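Long-range contacts in sugar ABC transporter, sugar-binding protein (PDB 2HEU), which probably captures sugar, likely raffinose-type oligosaccharides, outside the cell and delivers it to an ABC importer, and is seen here without sugar: residues Y120-A128 and D328-G336; V105-Y113 and F354-Q364. All blocks are in the same frame, centred on the assembly; numbering follows the deposited sequence. Where two conformers were deposited one is given.

Contact 1: residues Y120-A128 and D328-G336. With NA (sodium ion), chain E.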
loop_
_atom_site.group_PDB
_atom_site.type_symbol
_atom_site.label_atom_id
_atom_site.label_comp_id
_atom_site.label_asym_id
_atom_site.label_seq_id
_atom_site.Cartn_x
_atom_site.Cartn_y
_atom_site.Cartn_z
ATOM N N TYR A 120 -13.109 3.805 12.553
ATOM C CA TYR A 120 -13.580 2.482 12.677
ATOM C C TYR A 120 -12.544 1.417 12.496
ATOM O O TYR A 120 -12.913 0.221 12.461
ATOM C CB TYR A 120 -14.739 2.248 11.651
ATOM C CG TYR A 120 -15.967 3.106 11.877
ATOM C CD1 TYR A 120 -16.954 2.711 12.802
ATOM C CD2 TYR A 120 -16.126 4.316 11.254
ATOM C CE1 TYR A 120 -18.101 3.447 13.048
ATOM C CE2 TYR A 120 -17.245 5.061 11.505
ATOM C CZ TYR A 120 -18.205 4.667 12.432
ATOM O OH TYR A 120 -19.349 5.397 12.637
ATOM N N ASN A 121 -11.277 1.781 12.333
ATOM C CA ASN A 121 -10.266 0.798 12.000
ATOM C C ASN A 121 -8.966 1.252 12.596
ATOM O O ASN A 121 -8.653 2.478 12.532
ATOM C CB ASN A 121 -10.183 0.636 10.480
ATOM C CG ASN A 121 -9.187 -0.332 9.984
ATOM O OD1 ASN A 121 -8.018 -0.032 9.864
ATOM N ND2 ASN A 121 -9.677 -1.559 9.659
ATOM N N VAL A 122 -8.185 0.359 13.148
ATOM C CA VAL A 122 -6.814 0.620 13.630
ATOM C C VAL A 122 -5.821 0.152 12.573
ATOM O O VAL A 122 -5.688 -1.083 12.360
ATOM C CB VAL A 122 -6.501 -0.135 14.958
ATOM C CG1 VAL A 122 -5.154 0.195 15.426
ATOM C CG2 VAL A 122 -7.598 0.235 16.007
ATOM N N PRO A 123 -5.190 1.079 11.855
ATOM C CA PRO A 123 -4.158 0.622 10.895
ATOM C C PRO A 123 -2.864 0.444 11.685
ATOM O O PRO A 123 -2.284 1.423 12.143
ATOM C CB PRO A 123 -4.140 1.733 9.796
ATOM C CG PRO A 123 -5.221 2.770 10.255
ATOM C CD PRO A 123 -5.427 2.530 11.707
ATOM N N PHE A 124 -2.475 -0.794 11.919
ATOM C CA PHE A 124 -1.197 -1.112 12.580
ATOM C C PHE A 124 -0.064 -0.954 11.621
ATOM O O PHE A 124 1.008 -0.485 12.031
ATOM C CB PHE A 124 -1.216 -2.569 13.103
ATOM C CG PHE A 124 -2.256 -2.833 14.128
ATOM C CD1 PHE A 124 -2.003 -2.588 15.437
ATOM C CD2 PHE A 124 -3.540 -3.307 13.800
ATOM C CE1 PHE A 124 -2.943 -2.840 16.419
ATOM C CE2 PHE A 124 -4.478 -3.538 14.748
ATOM C CZ PHE A 124 -4.183 -3.305 16.056
ATOM N N THR A 125 -0.163 -1.482 10.387
ATOM C CA THR A 125 0.868 -1.361 9.409
ATOM C C THR A 125 0.272 -0.878 8.117
ATOM O O THR A 125 -0.956 -0.889 7.911
ATOM C CB THR A 125 1.574 -2.659 9.129
ATOM O OG1 THR A 125 0.671 -3.572 8.497
ATOM C CG2 THR A 125 2.208 -3.288 10.408
ATOM N N ALA A 126 1.134 -0.398 7.210
ATOM C CA ALA A 126 0.700 0.017 5.884
ATOM C C ALA A 126 1.716 -0.375 4.886
ATOM O O ALA A 126 2.877 -0.580 5.214
ATOM C CB ALA A 126 0.522 1.546 5.822
ATOM N N ASN A 127 1.303 -0.476 3.624
ATOM C CA ASN A 127 2.224 -0.554 2.547
ATOM C C ASN A 127 2.655 0.834 2.042
ATOM O O ASN A 127 2.127 1.838 2.460
ATOM C CB ASN A 127 1.717 -1.509 1.444
ATOM C CG ASN A 127 0.359 -1.172 0.952
ATOM O OD1 ASN A 127 -0.001 -0.019 0.727
ATOM N ND2 ASN A 127 -0.445 -2.166 0.802
ATOM N N ALA A 128 3.650 0.812 1.160
ATOM C CA ALA A 128 4.205 1.994 0.525
ATOM C C ALA A 128 4.621 1.608 -0.879
ATOM O O ALA A 128 4.586 0.415 -1.246
ATOM C CB ALA A 128 5.319 2.584 1.338
ATOM N N ASP A 328 7.476 -9.188 9.714
ATOM C CA ASP A 328 6.790 -8.679 8.545
ATOM C C ASP A 328 7.565 -7.554 7.863
ATOM O O ASP A 328 7.708 -7.574 6.641
ATOM C CB ASP A 328 5.436 -8.155 8.936
ATOM C CG ASP A 328 4.674 -7.583 7.715
ATOM O OD1 ASP A 328 4.291 -8.381 6.796
ATOM O OD2 ASP A 328 4.542 -6.377 7.706
ATOM N N GLY A 329 8.006 -6.555 8.590
ATOM C CA GLY A 329 8.847 -5.458 8.075
ATOM C C GLY A 329 8.115 -4.294 7.442
ATOM O O GLY A 329 8.767 -3.261 7.178
ATOM N N SER A 330 6.797 -4.335 7.164
ATOM C CA SER A 330 6.071 -3.210 6.674
ATOM C C SER A 330 6.085 -2.078 7.693
ATOM O O SER A 330 6.072 -2.376 8.904
ATOM C CB SER A 330 4.614 -3.522 6.361
ATOM O OG SER A 330 4.444 -4.454 5.371
ATOM N N PRO A 331 6.104 -0.828 7.266
ATOM C CA PRO A 331 6.117 0.250 8.265
ATOM C C PRO A 331 4.890 0.175 9.156
ATOM O O PRO A 331 3.772 -0.163 8.706
ATOM C CB PRO A 331 6.172 1.542 7.384
ATOM C CG PRO A 331 5.558 1.116 6.144
ATOM C CD PRO A 331 6.003 -0.312 5.891
ATOM N N THR A 332 5.102 0.514 10.401
ATOM C CA THR A 332 4.091 0.514 11.405
ATOM C C THR A 332 3.708 1.886 11.895
ATOM O O THR A 332 4.590 2.736 12.187
ATOM C CB THR A 332 4.420 -0.456 12.583
ATOM O OG1 THR A 332 3.351 -0.388 13.561
ATOM C CG2 THR A 332 5.656 -0.097 13.296
ATOM N N ALA A 333 2.407 2.126 12.088
ATOM C CA ALA A 333 1.930 3.331 12.620
ATOM C C ALA A 333 1.884 3.344 14.147
ATOM O O ALA A 333 1.443 4.327 14.767
ATOM C CB ALA A 333 0.511 3.661 12.092
ATOM N N ILE A 334 2.284 2.268 14.783
ATOM C CA ILE A 334 2.179 2.150 16.248
ATOM C C ILE A 334 3.383 2.799 16.925
ATOM O O ILE A 334 4.549 2.475 16.633
ATOM C CB ILE A 334 2.047 0.693 16.615
ATOM C CG1 ILE A 334 0.728 0.096 16.046
ATOM C CG2 ILE A 334 2.117 0.503 18.170
ATOM C CD1 ILE A 334 -0.543 0.766 16.415
ATOM N N GLU A 335 3.111 3.713 17.825
ATOM C CA GLU A 335 4.106 4.455 18.518
ATOM C C GLU A 335 4.941 3.495 19.328
ATOM O O GLU A 335 4.468 2.510 19.915
ATOM C CB GLU A 335 3.444 5.617 19.281
ATOM C CG GLU A 335 2.739 6.674 18.341
ATOM C CD GLU A 335 1.875 7.675 19.049
ATOM O OE1 GLU A 335 1.610 7.463 20.270
ATOM O OE2 GLU A 335 1.489 8.717 18.464
ATOM N N GLY A 336 6.227 3.805 19.426
ATOM C CA GLY A 336 7.124 3.075 20.299
ATOM C C GLY A 336 7.812 1.821 19.781
ATOM O O GLY A 336 8.591 1.211 20.496
HETATM NA NA NA E . -0.002 9.418 20.165
HETATM O O HOH W 1 1.766 -5.922 7.515
HETATM O O HOH W 2 -1.093 9.949 18.083
HETATM O O HOH W 3 -0.013 8.972 22.458
HETATM O O HOH W 4 -1.651 10.981 20.810
#

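Contact 2: residues V105-Y113 and F354-Q364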
loop_
_atom_site.group_PDB
_atom_site.type_symbol
_atom_site.label_atom_id
_atom_site.label_comp_id
_atom_site.label_asym_id
_atom_site.label_seq_id
_atom_site.Cartn_x
_atom_site.Cartn_y
_atom_site.Cartn_z
ATOM N N VAL A 105 -1.757 5.175 17.699
ATOM C CA VAL A 105 -1.524 5.285 16.231
ATOM C C VAL A 105 -0.963 6.676 15.968
ATOM O O VAL A 105 -1.473 7.663 16.488
ATOM C CB VAL A 105 -2.820 5.077 15.508
ATOM C CG1 VAL A 105 -2.596 5.218 13.949
ATOM C CG2 VAL A 105 -3.406 3.675 15.815
ATOM N N LYS A 106 0.048 6.754 15.134
ATOM C CA LYS A 106 0.631 8.068 14.748
ATOM C C LYS A 106 -0.357 9.117 14.388
ATOM O O LYS A 106 -1.377 8.864 13.721
ATOM C CB LYS A 106 1.621 7.835 13.610
ATOM C CG LYS A 106 2.838 7.119 14.168
ATOM C CD LYS A 106 3.872 6.724 13.147
ATOM C CE LYS A 106 4.893 5.767 13.791
ATOM N NZ LYS A 106 5.799 5.093 12.848
ATOM N N ASN A 107 -0.021 10.338 14.800
ATOM C CA ASN A 107 -0.889 11.515 14.649
ATOM C C ASN A 107 -1.512 11.536 13.250
ATOM O O ASN A 107 -0.810 11.524 12.244
ATOM C CB ASN A 107 -0.043 12.746 14.797
ATOM C CG ASN A 107 0.290 13.090 16.187
ATOM O OD1 ASN A 107 -0.182 12.430 17.112
ATOM N ND2 ASN A 107 1.030 14.157 16.369
ATOM N N GLY A 108 -2.837 11.672 13.213
ATOM C CA GLY A 108 -3.515 11.958 11.935
ATOM C C GLY A 108 -3.718 10.756 11.032
ATOM O O GLY A 108 -4.482 10.862 10.070
ATOM N N TYR A 109 -3.121 9.600 11.334
ATOM C CA TYR A 109 -3.158 8.560 10.352
ATOM C C TYR A 109 -4.463 7.768 10.322
ATOM O O TYR A 109 -5.012 7.525 9.258
ATOM C CB TYR A 109 -1.951 7.630 10.478
ATOM C CG TYR A 109 -1.828 6.735 9.256
ATOM C CD1 TYR A 109 -1.492 7.321 8.033
ATOM C CD2 TYR A 109 -2.173 5.395 9.199
ATOM C CE1 TYR A 109 -1.475 6.654 6.871
ATOM C CE2 TYR A 109 -2.116 4.627 8.005
ATOM C CZ TYR A 109 -1.753 5.294 6.851
ATOM O OH TYR A 109 -1.818 4.570 5.677
ATOM N N ALA A 110 -4.964 7.332 11.476
ATOM C CA ALA A 110 -6.227 6.609 11.526
ATOM C C ALA A 110 -7.331 7.444 10.885
ATOM O O ALA A 110 -8.249 6.915 10.285
ATOM C CB ALA A 110 -6.573 6.169 12.909
ATOM N N GLU A 111 -7.279 8.769 11.093
ATOM C CA GLU A 111 -8.261 9.705 10.662
ATOM C C GLU A 111 -8.372 9.775 9.122
ATOM O O GLU A 111 -9.423 10.197 8.580
ATOM C CB GLU A 111 -7.961 11.087 11.206
ATOM C CG GLU A 111 -8.028 11.239 12.698
ATOM C CD GLU A 111 -6.832 10.873 13.522
ATOM O OE1 GLU A 111 -5.865 10.257 13.038
ATOM O OE2 GLU A 111 -6.812 11.293 14.724
ATOM N N LYS A 112 -7.346 9.332 8.409
ATOM C CA LYS A 112 -7.389 9.289 6.955
ATOM C C LYS A 112 -8.366 8.333 6.398
ATOM O O LYS A 112 -8.623 8.335 5.182
ATOM C CB LYS A 112 -6.016 9.052 6.393
ATOM C CG LYS A 112 -5.127 10.229 6.728
ATOM C CD LYS A 112 -3.827 10.207 6.080
ATOM C CE LYS A 112 -2.989 11.431 6.572
ATOM N NZ LYS A 112 -1.706 11.500 6.016
ATOM N N TYR A 113 -8.910 7.450 7.269
ATOM C CA TYR A 113 -9.912 6.469 6.903
ATOM C C TYR A 113 -11.211 6.709 7.645
ATOM O O TYR A 113 -12.099 5.849 7.617
ATOM C CB TYR A 113 -9.391 5.049 7.106
ATOM C CG TYR A 113 -8.072 4.816 6.497
ATOM C CD1 TYR A 113 -7.931 4.450 5.178
ATOM C CD2 TYR A 113 -6.924 4.940 7.235
ATOM C CE1 TYR A 113 -6.632 4.146 4.662
ATOM C CE2 TYR A 113 -5.641 4.669 6.753
ATOM C CZ TYR A 113 -5.522 4.257 5.436
ATOM O OH TYR A 113 -4.350 3.877 4.862
ATOM N N PHE A 354 3.499 7.578 7.123
ATOM C CA PHE A 354 2.491 8.047 8.063
ATOM C C PHE A 354 2.491 9.544 8.206
ATOM O O PHE A 354 1.850 10.062 9.153
ATOM C CB PHE A 354 2.556 7.306 9.434
ATOM C CG PHE A 354 2.578 5.819 9.230
ATOM C CD1 PHE A 354 1.505 5.109 8.727
ATOM C CD2 PHE A 354 3.712 5.127 9.511
ATOM C CE1 PHE A 354 1.594 3.752 8.481
ATOM C CE2 PHE A 354 3.836 3.815 9.268
ATOM C CZ PHE A 354 2.748 3.094 8.765
ATOM N N THR A 355 3.148 10.260 7.310
ATOM C CA THR A 355 3.154 11.714 7.296
ATOM C C THR A 355 2.340 12.216 6.112
ATOM O O THR A 355 1.791 11.396 5.356
ATOM C CB THR A 355 4.575 12.234 7.203
ATOM O OG1 THR A 355 5.043 12.104 5.807
ATOM C CG2 THR A 355 5.562 11.648 8.161
ATOM N N ASP A 356 2.434 13.534 5.796
ATOM C CA ASP A 356 1.701 14.151 4.681
ATOM C C ASP A 356 2.223 13.602 3.386
ATOM O O ASP A 356 1.532 13.605 2.365
ATOM C CB ASP A 356 1.529 15.687 4.758
ATOM C CG ASP A 356 2.762 16.436 4.960
ATOM O OD1 ASP A 356 3.846 15.864 4.835
ATOM O OD2 ASP A 356 2.611 17.678 5.240
ATOM N N ARG A 357 3.404 13.039 3.418
ATOM C CA ARG A 357 4.023 12.581 2.202
ATOM C C ARG A 357 3.767 11.130 1.885
ATOM O O ARG A 357 4.258 10.635 0.894
ATOM C CB ARG A 357 5.520 12.869 2.218
ATOM C CG ARG A 357 5.777 14.391 2.226
ATOM C CD ARG A 357 7.217 14.766 2.519
ATOM N NE ARG A 357 8.143 14.391 1.451
ATOM C CZ ARG A 357 9.402 14.724 1.465
ATOM N NH1 ARG A 357 9.964 15.338 2.505
ATOM N NH2 ARG A 357 10.201 14.405 0.505
ATOM N N HIS A 358 2.911 10.461 2.668
ATOM C CA HIS A 358 2.518 9.065 2.491
ATOM C C HIS A 358 1.026 9.019 2.218
ATOM O O HIS A 358 0.212 8.809 3.114
ATOM C CB HIS A 358 2.885 8.252 3.703
ATOM C CG HIS A 358 2.607 6.763 3.631
ATOM N ND1 HIS A 358 2.653 6.056 4.804
ATOM C CD2 HIS A 358 2.324 5.908 2.625
ATOM C CE1 HIS A 358 2.435 4.790 4.437
ATOM N NE2 HIS A 358 2.192 4.674 3.161
ATOM N N LEU A 359 0.687 9.149 0.951
ATOM C CA LEU A 359 -0.684 9.291 0.528
ATOM C C LEU A 359 -1.436 8.008 0.693
ATOM O O LEU A 359 -0.867 6.962 0.565
ATOM C CB LEU A 359 -0.619 9.640 -0.935
ATOM C CG LEU A 359 -0.451 11.106 -1.251
ATOM C CD1 LEU A 359 0.758 11.742 -0.618
ATOM C CD2 LEU A 359 -0.429 11.312 -2.732
ATOM N N VAL A 360 -2.765 8.074 0.919
ATOM C CA VAL A 360 -3.606 6.875 0.794
ATOM C C VAL A 360 -3.834 6.663 -0.715
ATOM O O VAL A 360 -4.079 7.602 -1.490
ATOM C CB VAL A 360 -4.918 7.023 1.520
ATOM C CG1 VAL A 360 -5.777 5.796 1.344
ATOM C CG2 VAL A 360 -4.673 7.272 3.032
ATOM N N TRP A 361 -3.807 5.399 -1.143
ATOM C CA TRP A 361 -4.111 4.979 -2.507
ATOM C C TRP A 361 -5.312 5.789 -3.002
ATOM O O TRP A 361 -6.368 5.890 -2.342
ATOM C CB TRP A 361 -4.478 3.495 -2.535
ATOM C CG TRP A 361 -3.320 2.581 -2.344
ATOM C CD1 TRP A 361 -3.069 1.744 -1.295
ATOM C CD2 TRP A 361 -2.246 2.327 -3.257
ATOM N NE1 TRP A 361 -1.915 1.033 -1.472
ATOM C CE2 TRP A 361 -1.376 1.388 -2.679
ATOM C CE3 TRP A 361 -1.972 2.802 -4.546
ATOM C CZ2 TRP A 361 -0.209 0.960 -3.365
ATOM C CZ3 TRP A 361 -0.897 2.343 -5.226
ATOM C CH2 TRP A 361 0.000 1.479 -4.632
ATOM N N LEU A 362 -5.217 6.302 -4.251
ATOM C CA LEU A 362 -6.265 7.134 -4.786
ATOM C C LEU A 362 -7.598 6.413 -4.975
ATOM O O LEU A 362 -8.643 7.010 -4.922
ATOM C CB LEU A 362 -5.826 7.787 -6.097
ATOM C CG LEU A 362 -4.618 8.689 -6.011
ATOM C CD1 LEU A 362 -4.310 9.252 -7.417
ATOM C CD2 LEU A 362 -4.788 9.815 -5.037
ATOM N N GLN A 363 -7.482 5.091 -5.180
ATOM C CA GLN A 363 -8.703 4.257 -5.422
ATOM C C GLN A 363 -9.542 4.141 -4.143
ATOM O O GLN A 363 -10.639 3.584 -4.241
ATOM C CB GLN A 363 -8.383 2.906 -6.037
ATOM C CG GLN A 363 -7.691 1.916 -5.140
ATOM C CD GLN A 363 -6.205 1.944 -5.179
ATOM O OE1 GLN A 363 -5.628 2.940 -5.635
ATOM N NE2 GLN A 363 -5.508 0.956 -4.658
ATOM N N GLN A 364 -9.107 4.671 -3.019
ATOM C CA GLN A 364 -10.022 4.909 -1.885
ATOM C C GLN A 364 -11.329 5.503 -2.363
ATOM O O GLN A 364 -12.355 5.243 -1.785
ATOM C CB GLN A 364 -9.288 5.796 -0.866
ATOM C CG GLN A 364 -10.107 6.085 0.406
ATOM C CD GLN A 364 -9.381 6.893 1.421
ATOM O OE1 GLN A 364 -9.593 6.624 2.674
ATOM N NE2 GLN A 364 -8.484 7.727 1.055
HETATM O O HOH W 5 -0.792 10.825 9.303
HETATM O O HOH W 6 1.853 11.179 11.732
HETATM O O HOH W 7 -1.056 5.917 3.502
HETATM O O HOH W 8 0.123 9.381 5.933
#

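Contact 1: residues Y120-A128 and D328-G336
Phe124 O is gripped by two donors from 328-336. Thr332 OG1 gives it a hydrogen bond of 2.8 Å, tilted 21° from the carbonyl plane, and Ala333 N one of 3.0 Å from above that plane. The hydroxyl gets there because chi1 of Thr332 is 180°, which sets OG1 trans to its own N; the same oxygen accepts from Ile334 N (3.1 Å), closing an ST turn. Ala126 N donates to Pro331 O at 3.0 Å, with a C=O...N angle of 166°. The two backbone-to-backbone bonds flank Thr125 and Thr332, an antiparallel non-hydrogen-bonded pair. Next to the bridge, the side chains of Phe124 and Ile334 run side by side, CD1 to CD1 3.8 Å apart, and Trp296 meets the Phe124 ring edge-to-face. Toward Asp328, water 1 accepts a hydrogen bond from Thr125 OG1 and donates one to Asp328 OD2, whose 3.1 Å bond from Ser330 N forms an Asx turn; Thr125 OG1 also accepts from Leu294 N. Beyond the bridge, Glu335 binds sodium through both carboxylate oxygens, with Lys103 O and three waters. The arrangement is a single antiparallel bridge that fastens the loop after helix 318-328 to the chain leaving edge strand 122-123.

Contact 2: residues V105-Y113 and F354-Q364
The backbones stay apart, with CA atoms separated by 6.1 Å at Tyr109 and Phe354 and 7.6 Å at Lys112 and Val360, and the contact is made by side chains and bridging waters. Phe354 drives its edge into the face of Tyr109 in a T-shaped stack: the planes stand at 83°, and Phe354 CD1 lies 3.5 Å above the centre of the Tyr109 ring. A chi1 of -167° carries the Tyr109 ring to this position, trans to its N. Lys106 CD packs 4.0 Å from Phe354 CD2, its NZ being hydrogen-bonded to Thr332 O. The Phe354 backbone is held by its N, which donates to His358 ND1 in the imidazole plane at 2.9 Å. Further along, Val360 CG1 packs on Tyr113 CE1 at 3.8 Å, while Tyr113 OH donates to Tyr109 OH (2.7 Å) and accepts from Gly292 N. Waters supply several polar joints. Water 6 donates to both Asn107 O and Phe354 O; water 8 accepts from Lys112 NZ at 2.8 Å and donates to the carbonyls of Thr355 and His358. The chemistry implies an aromatic and aliphatic interface edged by bridging waters, in which the Lys112 ammonium probably helps to polarise water 8 toward the two carbonyls.

Contacts 1 and 2 have centres 11 Å apart and share a boundary. Lys106 of 105-113 reaches 328-336 twice: its NZ lies 2.7 Å from Thr332 O and its N 2.8 Å from Ala333 O, both probable hydrogen bonds. Phe354 packs from the other partner of contact 2, with CE2 3.2 Å from Thr332 O and CZ 3.4 Å from Pro331 O. His358 NE2 also bonds Asn127 O of 120-128, so all four segments are joined. Sodium lies beside the contacts, bound by Glu335 and Lys103 O and about 4 Å from the side chain of Asn107. The sequence interval spanned by contact 1 falls wholly within that spanned by contact 2.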